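Local atomic coordinates of quercetin 2,3-dioxygenase (Escherichia coli, PDB entry 1TQ5), a protein that cleaves the flavonol quercetin with molecular oxygen in vitro, releasing carbon monoxide, and binds one divalent metal ion, though its physiological role is unknown. Residues 160-165 against 224-229; 182-187 against 204-209; 61-66 against 124-129. All coordinates share one frame; numbering follows the deposited sequence.

Contact 1. Residues 160-165 against 224-229; sequences MELYRW and LLFDLP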
loop_
_atom_site.group_PDB
_atom_site.type_symbol
_atom_site.label_atom_id
_atom_site.label_comp_id
_atom_site.label_asym_id
_atom_site.label_seq_id
_atom_site.Cartn_x
_atom_site.Cartn_y
_atom_site.Cartn_z
HETATM N N MSE A 160 -8.508 -6.558 -8.096
HETATM C CA MSE A 160 -8.218 -5.183 -7.710
HETATM C C MSE A 160 -7.089 -4.566 -8.520
HETATM O O MSE A 160 -6.203 -5.261 -9.007
HETATM C CB MSE A 160 -7.859 -5.120 -6.216
HETATM C CG MSE A 160 -6.465 -5.642 -5.861
HETATM SE SE MSE A 160 -5.129 -4.444 -6.168
HETATM C CE MSE A 160 -5.269 -3.435 -4.674
ATOM N N GLU A 161 -7.139 -3.246 -8.659
ATOM C CA GLU A 161 -6.109 -2.506 -9.371
ATOM C C GLU A 161 -5.526 -1.457 -8.429
ATOM O O GLU A 161 -6.246 -0.873 -7.619
ATOM C CB GLU A 161 -6.692 -1.800 -10.591
ATOM C CG GLU A 161 -7.305 -2.716 -11.623
ATOM C CD GLU A 161 -7.739 -1.954 -12.854
ATOM O OE1 GLU A 161 -8.418 -0.915 -12.694
ATOM O OE2 GLU A 161 -7.410 -2.390 -13.978
ATOM N N LEU A 162 -4.225 -1.226 -8.543
ATOM C CA LEU A 162 -3.533 -0.236 -7.729
ATOM C C LEU A 162 -2.761 0.684 -8.664
ATOM O O LEU A 162 -2.021 0.226 -9.533
ATOM C CB LEU A 162 -2.553 -0.907 -6.757
ATOM C CG LEU A 162 -1.634 0.031 -5.952
ATOM C CD1 LEU A 162 -2.466 0.963 -5.067
ATOM C CD2 LEU A 162 -0.671 -0.797 -5.100
ATOM N N TYR A 163 -2.951 1.984 -8.485
ATOM C CA TYR A 163 -2.274 2.979 -9.298
ATOM C C TYR A 163 -1.430 3.889 -8.421
ATOM O O TYR A 163 -1.794 4.172 -7.276
ATOM C CB TYR A 163 -3.288 3.863 -10.023
ATOM C CG TYR A 163 -4.213 3.153 -10.976
ATOM C CD1 TYR A 163 -3.948 3.130 -12.344
ATOM C CD2 TYR A 163 -5.368 2.523 -10.517
ATOM C CE1 TYR A 163 -4.813 2.504 -13.231
ATOM C CE2 TYR A 163 -6.240 1.891 -11.393
ATOM C CZ TYR A 163 -5.956 1.886 -12.751
ATOM O OH TYR A 163 -6.815 1.258 -13.626
ATOM N N ARG A 164 -0.293 4.320 -8.952
ATOM C CA ARG A 164 0.552 5.284 -8.264
ATOM C C ARG A 164 0.304 6.521 -9.123
ATOM O O ARG A 164 0.613 6.530 -10.313
ATOM C CB ARG A 164 2.029 4.898 -8.308
ATOM C CG ARG A 164 2.920 5.996 -7.747
ATOM C CD ARG A 164 4.358 5.546 -7.546
ATOM N NE ARG A 164 4.992 5.058 -8.768
ATOM C CZ ARG A 164 6.266 4.686 -8.840
ATOM N NH1 ARG A 164 6.768 4.250 -9.986
ATOM N NH2 ARG A 164 7.042 4.755 -7.763
ATOM N N TRP A 165 -0.273 7.552 -8.517
ATOM C CA TRP A 165 -0.628 8.766 -9.234
ATOM C C TRP A 165 0.204 9.975 -8.812
ATOM O O TRP A 165 0.069 10.469 -7.690
ATOM C CB TRP A 165 -2.111 9.063 -8.984
ATOM C CG TRP A 165 -2.855 9.624 -10.153
ATOM C CD1 TRP A 165 -2.381 10.494 -11.093
ATOM C CD2 TRP A 165 -4.227 9.386 -10.481
ATOM N NE1 TRP A 165 -3.374 10.812 -11.988
ATOM C CE2 TRP A 165 -4.518 10.146 -11.636
ATOM C CE3 TRP A 165 -5.240 8.604 -9.913
ATOM C CZ2 TRP A 165 -5.783 10.145 -12.234
ATOM C CZ3 TRP A 165 -6.499 8.603 -10.508
ATOM C CH2 TRP A 165 -6.756 9.370 -11.658
ATOM N N LEU A 224 -1.702 6.760 -3.871
ATOM C CA LEU A 224 -1.861 5.376 -4.271
ATOM C C LEU A 224 -3.371 5.227 -4.340
ATOM O O LEU A 224 -4.075 5.560 -3.383
ATOM C CB LEU A 224 -1.294 4.429 -3.211
ATOM C CG LEU A 224 0.208 4.523 -2.909
ATOM C CD1 LEU A 224 0.573 3.496 -1.861
ATOM C CD2 LEU A 224 1.014 4.281 -4.185
ATOM N N LEU A 225 -3.872 4.757 -5.476
ATOM C CA LEU A 225 -5.304 4.590 -5.626
ATOM C C LEU A 225 -5.631 3.116 -5.752
ATOM O O LEU A 225 -5.248 2.456 -6.723
ATOM C CB LEU A 225 -5.820 5.362 -6.846
ATOM C CG LEU A 225 -7.351 5.443 -6.966
ATOM C CD1 LEU A 225 -7.756 6.747 -7.644
ATOM C CD2 LEU A 225 -7.873 4.240 -7.740
ATOM N N PHE A 226 -6.322 2.606 -4.739
ATOM C CA PHE A 226 -6.727 1.209 -4.689
ATOM C C PHE A 226 -8.149 1.077 -5.213
ATOM O O PHE A 226 -9.069 1.615 -4.603
ATOM C CB PHE A 226 -6.710 0.712 -3.244
ATOM C CG PHE A 226 -5.346 0.675 -2.620
ATOM C CD1 PHE A 226 -4.570 -0.477 -2.679
ATOM C CD2 PHE A 226 -4.855 1.780 -1.930
ATOM C CE1 PHE A 226 -3.326 -0.529 -2.052
ATOM C CE2 PHE A 226 -3.620 1.742 -1.301
ATOM C CZ PHE A 226 -2.851 0.582 -1.361
ATOM N N ASP A 227 -8.330 0.384 -6.337
ATOM C CA ASP A 227 -9.668 0.147 -6.904
ATOM C C ASP A 227 -10.030 -1.261 -6.420
ATOM O O ASP A 227 -9.528 -2.261 -6.944
ATOM C CB ASP A 227 -9.624 0.174 -8.437
ATOM C CG ASP A 227 -11.016 0.256 -9.066
ATOM O OD1 ASP A 227 -11.884 -0.577 -8.723
ATOM O OD2 ASP A 227 -11.240 1.156 -9.907
ATOM N N LEU A 228 -10.913 -1.333 -5.430
ATOM C CA LEU A 228 -11.282 -2.597 -4.806
ATOM C C LEU A 228 -12.653 -3.186 -5.137
ATOM O O LEU A 228 -13.593 -2.466 -5.464
ATOM C CB LEU A 228 -11.157 -2.423 -3.291
ATOM C CG LEU A 228 -9.794 -1.870 -2.872
ATOM C CD1 LEU A 228 -9.892 -1.122 -1.550
ATOM C CD2 LEU A 228 -8.803 -3.020 -2.802
ATOM N N PRO A 229 -12.782 -4.519 -5.024
ATOM C CA PRO A 229 -14.028 -5.239 -5.302
ATOM C C PRO A 229 -15.159 -4.947 -4.313
ATOM O O PRO A 229 -14.917 -4.548 -3.169
ATOM C CB PRO A 229 -13.595 -6.704 -5.264
ATOM C CG PRO A 229 -12.485 -6.701 -4.272
ATOM C CD PRO A 229 -11.708 -5.462 -4.666
#
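Strands 161-165 and 224-228 run antiparallel, 162° between their directions, with Glu161 facing Asp227 and Tyr163 facing Leu225 as hydrogen-bonded pairs. Each pair is joined by two backbone bonds; Asp227 N to Glu161 O is 2.8 Å. Leu162-Phe226 and Arg164-Leu224 are the non-hydrogen-bonded pairs between and beyond them. There Leu162 CA sets its hydrogen toward Leu225 O.

On the face carrying Leu162 and Phe226, a methyl group sits on a ring. Leu162 CD1 lies 3.5 Å from the centroid of the Phe226 ring, 14° off its normal, a CH-pi contact over the middle of the face. The selenomethionine Met160 reaches the same ring from its edge. Its chain is bent at chi2 and chi3, which brings Met160 CE to 3.6 Å from Phe226 CD1, close to the ring plane. The same methyl also packs on Leu228 CD2.

Both strands belong to the C-terminal cupin domain of this bicupin, where they are neighbours in one large sheet. The Phe226 face looks toward the N-terminal domain: Phe226 touches Ile117 and Met160 touches Ile119, both on strand 112-119.

The opposite face carries Glu161, Tyr163, Leu225 and Asp227. Leu225 reaches two rings. Leu225 CD1 comes to the edge of the indole, 3.6 Å from Trp165 CZ3, and Leu225 CD2 packs 4.1 Å from Tyr163 CD2. Tyr163 OH bonds Glu161 OE1 at 2.9 Å, from above the carboxylate plane. Two acids come close here, with Glu161 OE1 4.5 Å from Asp227 OD2. Each has a salt bridge of its own, Glu161 to Arg150 and Asp227 to Arg181, which probably offsets their repulsion.

Contact 2. Residues 182-187 against 204-209; sequences RVWIQV and GLAIWD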
loop_
_atom_site.group_PDB
_atom_site.type_symbol
_atom_site.label_atom_id
_atom_site.label_comp_id
_atom_site.label_asym_id
_atom_site.label_seq_id
_atom_site.Cartn_x
_atom_site.Cartn_y
_atom_site.Cartn_z
ATOM N N ARG A 182 -15.303 -0.191 -4.436
ATOM C CA ARG A 182 -14.824 0.778 -3.471
ATOM C C ARG A 182 -13.420 1.260 -3.801
ATOM O O ARG A 182 -12.671 0.585 -4.505
ATOM C CB ARG A 182 -14.854 0.160 -2.077
ATOM C CG ARG A 182 -16.225 -0.366 -1.688
ATOM C CD ARG A 182 -16.334 -0.515 -0.193
ATOM N NE ARG A 182 -17.682 -0.870 0.226
ATOM C CZ ARG A 182 -18.070 -0.912 1.494
ATOM N NH1 ARG A 182 -17.207 -0.616 2.458
ATOM N NH2 ARG A 182 -19.316 -1.247 1.801
ATOM N N VAL A 183 -13.071 2.431 -3.280
ATOM C CA VAL A 183 -11.763 3.009 -3.535
ATOM C C VAL A 183 -11.088 3.564 -2.293
ATOM O O VAL A 183 -11.715 4.234 -1.471
ATOM C CB VAL A 183 -11.858 4.160 -4.565
ATOM C CG1 VAL A 183 -10.520 4.875 -4.680
ATOM C CG2 VAL A 183 -12.279 3.617 -5.914
ATOM N N TRP A 184 -9.802 3.268 -2.158
ATOM C CA TRP A 184 -9.035 3.799 -1.053
ATOM C C TRP A 184 -7.905 4.602 -1.651
ATOM O O TRP A 184 -7.194 4.137 -2.549
ATOM C CB TRP A 184 -8.443 2.707 -0.169
ATOM C CG TRP A 184 -7.685 3.276 0.998
ATOM C CD1 TRP A 184 -6.391 3.734 1.000
ATOM C CD2 TRP A 184 -8.175 3.473 2.328
ATOM N NE1 TRP A 184 -6.050 4.196 2.247
ATOM C CE2 TRP A 184 -7.124 4.049 3.083
ATOM C CE3 TRP A 184 -9.398 3.218 2.960
ATOM C CZ2 TRP A 184 -7.261 4.370 4.440
ATOM C CZ3 TRP A 184 -9.532 3.539 4.313
ATOM C CH2 TRP A 184 -8.468 4.106 5.034
ATOM N N ILE A 185 -7.765 5.827 -1.179
ATOM C CA ILE A 185 -6.691 6.664 -1.655
ATOM C C ILE A 185 -5.798 6.984 -0.471
ATOM O O ILE A 185 -6.258 7.510 0.550
ATOM C CB ILE A 185 -7.214 7.968 -2.268
ATOM C CG1 ILE A 185 -8.001 7.647 -3.543
ATOM C CG2 ILE A 185 -6.041 8.907 -2.549
ATOM C CD1 ILE A 185 -8.600 8.848 -4.220
ATOM N N GLN A 186 -4.521 6.651 -0.617
ATOM C CA GLN A 186 -3.527 6.902 0.412
ATOM C C GLN A 186 -2.591 7.971 -0.144
ATOM O O GLN A 186 -1.970 7.772 -1.195
ATOM C CB GLN A 186 -2.729 5.630 0.694
ATOM C CG GLN A 186 -1.751 5.738 1.870
ATOM C CD GLN A 186 -2.449 6.033 3.185
ATOM O OE1 GLN A 186 -3.631 5.714 3.365
ATOM N NE2 GLN A 186 -1.720 6.640 4.117
ATOM N N VAL A 187 -2.503 9.106 0.543
ATOM C CA VAL A 187 -1.626 10.172 0.089
ATOM C C VAL A 187 -0.205 9.880 0.581
ATOM O O VAL A 187 0.077 9.948 1.780
ATOM C CB VAL A 187 -2.070 11.548 0.625
ATOM C CG1 VAL A 187 -1.188 12.647 0.019
ATOM C CG2 VAL A 187 -3.539 11.805 0.277
ATOM N N GLY A 204 -5.582 8.958 4.552
ATOM C CA GLY A 204 -6.222 7.975 3.705
ATOM C C GLY A 204 -7.670 8.377 3.544
ATOM O O GLY A 204 -8.232 9.032 4.431
ATOM N N LEU A 205 -8.272 7.994 2.421
ATOM C CA LEU A 205 -9.665 8.313 2.132
ATOM C C LEU A 205 -10.420 7.065 1.685
ATOM O O LEU A 205 -9.976 6.370 0.776
ATOM C CB LEU A 205 -9.747 9.356 1.011
ATOM C CG LEU A 205 -9.280 10.780 1.315
ATOM C CD1 LEU A 205 -9.170 11.569 0.021
ATOM C CD2 LEU A 205 -10.266 11.454 2.265
ATOM N N ALA A 206 -11.550 6.784 2.330
ATOM C CA ALA A 206 -12.390 5.641 1.976
ATOM C C ALA A 206 -13.541 6.204 1.150
ATOM O O ALA A 206 -14.193 7.174 1.556
ATOM C CB ALA A 206 -12.925 4.970 3.224
ATOM N N ILE A 207 -13.800 5.600 -0.005
ATOM C CA ILE A 207 -14.853 6.089 -0.886
ATOM C C ILE A 207 -15.629 4.962 -1.539
ATOM O O ILE A 207 -15.044 3.999 -2.014
ATOM C CB ILE A 207 -14.252 6.955 -2.014
ATOM C CG1 ILE A 207 -13.465 8.117 -1.410
ATOM C CG2 ILE A 207 -15.356 7.455 -2.954
ATOM C CD1 ILE A 207 -12.526 8.788 -2.394
ATOM N N TRP A 208 -16.950 5.090 -1.569
ATOM C CA TRP A 208 -17.785 4.088 -2.212
ATOM C C TRP A 208 -19.139 4.700 -2.538
ATOM O O TRP A 208 -19.450 5.806 -2.090
ATOM C CB TRP A 208 -17.923 2.845 -1.323
ATOM C CG TRP A 208 -18.799 3.011 -0.124
ATOM C CD1 TRP A 208 -20.161 2.940 -0.088
ATOM C CD2 TRP A 208 -18.374 3.248 1.225
ATOM N NE1 TRP A 208 -20.613 3.115 1.199
ATOM C CE2 TRP A 208 -19.537 3.307 2.025
ATOM C CE3 TRP A 208 -17.123 3.417 1.836
ATOM C CZ2 TRP A 208 -19.490 3.527 3.406
ATOM C CZ3 TRP A 208 -17.074 3.636 3.212
ATOM C CH2 TRP A 208 -18.252 3.687 3.980
ATOM N N ASP A 209 -19.940 3.986 -3.321
ATOM C CA ASP A 209 -21.249 4.478 -3.733
ATOM C C ASP A 209 -21.083 5.709 -4.617
ATOM O O ASP A 209 -21.982 6.543 -4.718
ATOM C CB ASP A 209 -22.123 4.819 -2.522
ATOM C CG ASP A 209 -22.754 3.590 -1.889
ATOM O OD1 ASP A 209 -22.706 2.506 -2.513
ATOM O OD2 ASP A 209 -23.307 3.710 -0.773
#
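Arg182 and Trp208 stack across strands 182-187 and 204-208. The guanidinium lies flat over the indole, planes 14° apart, as a cation-pi pair with CZ of Arg182 4.3 Å from the centroid of the five-membered ring of Trp208. The arginine chain is extended from CG to NE and runs alongside Trp208, with Arg182 CG 3.7 Å from Trp208 CB.

Backbone hydrogen bonds join the antiparallel pairs Val183-Ile207 and Ile185-Leu205, two to each.

The Trp184 indole leans over the partner backbone. With CG anti to the backbone N (chi1 -178°), the ring of Trp184 swings over the partner strand, and Leu205 O lies over one face, 3.7 Å from Trp184 CD2. Ala206 CB meets Trp184 CZ3 at 3.8 Å. Within its own strand, Trp184 NE1 donates to Gln186 OE1 at 3.1 Å, in the indole plane, which helps to hold the ring's rotation. Gln186 OE1 also rests 3.5 Å from Gly204 CA.

On the other face, Val183, Ile185, Leu205 and Ile207 form an apolar layer against Ile194 of strand 191-194 and Leu225 of strand 221-228. In the sheet of this C-terminal cupin domain, strand 182-187 lies between 204-208 and 221-228, and strand 2-5 flanks 204-208.

Contact 3. Residues 61-66 against 124-129; sequences DMEILT and NGITPR
Glu63 and Arg129 form a salt bridge in the N-terminal cupin domain, between the start of strand 63-70 and the first residue of strand 129-133, at the end of the loop before it. Arg129 NH2 donates to Glu63 OE1 at 2.8 Å. The oxygen lies at the edge of the guanidinium, 12° out of its plane, and is met nearly along its C-O bond. Carboxylate and guanidinium are almost coplanar, although the two side chains cross at about a right angle. Glu63 bends at chi2 (-69°), which turns the carboxylate toward the loop. Ser94 OG bonds both Glu63 OE2 and Arg129 NE. His157 N also bonds Glu63 OE1, and Lys155 O takes a further bond from Arg129 NH2. Several partners thus limit the rotation of both groups.

Ile126 lies beside the carboxylate, with Ile126 CD1 4.3 Å from Glu63 OE2, and also leans on His157.

The second polar link lies near the surface, where Asp61 meets the loop at Asn124 and Gly125. Asp61 is about 8 Å from the metal ligand His59, side chain to side chain. Asp61 CB is 3.9 Å from Asn124 OD1. Gly125 has a positive phi of 68°, a backbone shape that suits glycine. Gly125 N donates to Asp61 OD1 at 3.1 Å, approaching from above the carboxylate plane.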
loop_
_atom_site.group_PDB
_atom_site.type_symbol
_atom_site.label_atom_id
_atom_site.label_comp_id
_atom_site.label_asym_id
_atom_site.label_seq_id
_atom_site.Cartn_x
_atom_site.Cartn_y
_atom_site.Cartn_z
ATOM N N ASP A 61 -1.925 -17.527 2.883
ATOM C CA ASP A 61 -3.012 -16.881 2.149
ATOM C C ASP A 61 -3.066 -15.363 2.323
ATOM O O ASP A 61 -3.855 -14.856 3.118
ATOM C CB ASP A 61 -4.360 -17.474 2.574
ATOM C CG ASP A 61 -4.341 -18.993 2.643
ATOM O OD1 ASP A 61 -3.870 -19.635 1.678
ATOM O OD2 ASP A 61 -4.805 -19.543 3.664
HETATM N N MSE A 62 -2.241 -14.640 1.572
HETATM C CA MSE A 62 -2.222 -13.181 1.658
HETATM C C MSE A 62 -1.219 -12.600 0.668
HETATM O O MSE A 62 -0.126 -13.142 0.489
HETATM C CB MSE A 62 -1.857 -12.741 3.085
HETATM C CG MSE A 62 -2.093 -11.262 3.400
HETATM SE SE MSE A 62 -3.835 -10.758 3.564
HETATM C CE MSE A 62 -4.192 -11.313 5.217
ATOM N N GLU A 63 -1.607 -11.513 0.009
ATOM C CA GLU A 63 -0.736 -10.835 -0.947
ATOM C C GLU A 63 -0.070 -9.706 -0.174
ATOM O O GLU A 63 -0.749 -8.798 0.309
ATOM C CB GLU A 63 -1.550 -10.254 -2.110
ATOM C CG GLU A 63 -2.356 -11.286 -2.901
ATOM C CD GLU A 63 -1.480 -12.230 -3.715
ATOM O OE1 GLU A 63 -1.017 -11.832 -4.805
ATOM O OE2 GLU A 63 -1.247 -13.369 -3.258
ATOM N N ILE A 64 1.250 -9.770 -0.044
ATOM C CA ILE A 64 1.993 -8.750 0.689
ATOM C C ILE A 64 2.774 -7.845 -0.251
ATOM O O ILE A 64 3.717 -8.279 -0.912
ATOM C CB ILE A 64 2.986 -9.382 1.682
ATOM C CG1 ILE A 64 2.280 -10.433 2.538
ATOM C CG2 ILE A 64 3.582 -8.297 2.570
ATOM C CD1 ILE A 64 1.144 -9.891 3.371
ATOM N N LEU A 65 2.380 -6.577 -0.295
ATOM C CA LEU A 65 3.034 -5.605 -1.157
ATOM C C LEU A 65 3.851 -4.597 -0.356
ATOM O O LEU A 65 3.391 -4.089 0.664
ATOM C CB LEU A 65 1.987 -4.855 -1.974
ATOM C CG LEU A 65 2.491 -3.622 -2.725
ATOM C CD1 LEU A 65 3.281 -4.050 -3.951
ATOM C CD2 LEU A 65 1.307 -2.765 -3.123
ATOM N N THR A 66 5.060 -4.308 -0.826
ATOM C CA THR A 66 5.925 -3.336 -0.163
ATOM C C THR A 66 6.259 -2.175 -1.107
ATOM O O THR A 66 6.582 -2.393 -2.273
ATOM C CB THR A 66 7.267 -3.963 0.270
ATOM O OG1 THR A 66 7.028 -5.141 1.055
ATOM C CG2 THR A 66 8.075 -2.964 1.085
ATOM N N ASN A 124 -7.641 -18.780 -2.376
ATOM C CA ASN A 124 -6.805 -19.264 -1.284
ATOM C C ASN A 124 -6.036 -20.523 -1.661
ATOM O O ASN A 124 -6.420 -21.251 -2.576
ATOM C CB ASN A 124 -7.658 -19.552 -0.046
ATOM C CG ASN A 124 -8.398 -18.327 0.451
ATOM O OD1 ASN A 124 -7.791 -17.299 0.755
ATOM N ND2 ASN A 124 -9.720 -18.432 0.539
ATOM N N GLY A 125 -4.944 -20.770 -0.942
ATOM C CA GLY A 125 -4.133 -21.946 -1.197
ATOM C C GLY A 125 -3.398 -21.939 -2.523
ATOM O O GLY A 125 -3.153 -22.999 -3.102
ATOM N N ILE A 126 -3.045 -20.755 -3.013
ATOM C CA ILE A 126 -2.326 -20.654 -4.277
ATOM C C ILE A 126 -0.866 -21.022 -4.052
ATOM O O ILE A 126 -0.462 -21.341 -2.936
ATOM C CB ILE A 126 -2.362 -19.227 -4.853
ATOM C CG1 ILE A 126 -1.426 -18.322 -4.048
ATOM C CG2 ILE A 126 -3.781 -18.688 -4.815
ATOM C CD1 ILE A 126 -0.709 -17.282 -4.889
ATOM N N THR A 127 -0.074 -20.958 -5.115
ATOM C CA THR A 127 1.340 -21.286 -5.033
ATOM C C THR A 127 2.195 -20.051 -4.735
ATOM O O THR A 127 2.076 -19.023 -5.401
ATOM C CB THR A 127 1.821 -21.938 -6.342
ATOM O OG1 THR A 127 3.246 -22.089 -6.310
ATOM C CG2 THR A 127 1.420 -21.087 -7.534
ATOM N N PRO A 128 3.071 -20.144 -3.724
ATOM C CA PRO A 128 3.959 -19.052 -3.313
ATOM C C PRO A 128 4.739 -18.448 -4.475
ATOM O O PRO A 128 5.306 -19.171 -5.292
ATOM C CB PRO A 128 4.875 -19.725 -2.298
ATOM C CG PRO A 128 3.975 -20.747 -1.670
ATOM C CD PRO A 128 3.277 -21.332 -2.874
ATOM N N ARG A 129 4.774 -17.121 -4.541
ATOM C CA ARG A 129 5.492 -16.435 -5.608
ATOM C C ARG A 129 6.042 -15.099 -5.131
ATOM O O ARG A 129 5.487 -14.470 -4.228
ATOM C CB ARG A 129 4.569 -16.203 -6.801
ATOM C CG ARG A 129 3.358 -15.363 -6.463
ATOM C CD ARG A 129 3.342 -14.059 -7.238
ATOM N NE ARG A 129 2.298 -13.174 -6.730
ATOM C CZ ARG A 129 1.918 -12.042 -7.311
ATOM N NH1 ARG A 129 2.494 -11.641 -8.438
ATOM N NH2 ARG A 129 0.956 -11.316 -6.760
#

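In the fold
Contacts 1 and 2 are buried and share one sheet of the C-terminal cupin domain. Strands 221-228 and 182-187 are neighbours in it, and Phe226 N lies 2.8 Å from Trp184 O, a probable hydrogen bond. Along the chain, contact 2 is nested within the loop that contact 1 closes. Both combine regular backbone bonding with apolar and aromatic packing. Contact 3 lies at the surface of the N-terminal domain and joins a strand to a loop, mostly through charged and polar side-chain groups. It still reaches contact 1: Leu65 CD2 packs 3.4 Å from Leu162 CD2, across the two domains. Contacts 2 and 3 do not touch; their nearest atoms are about 10 Å apart.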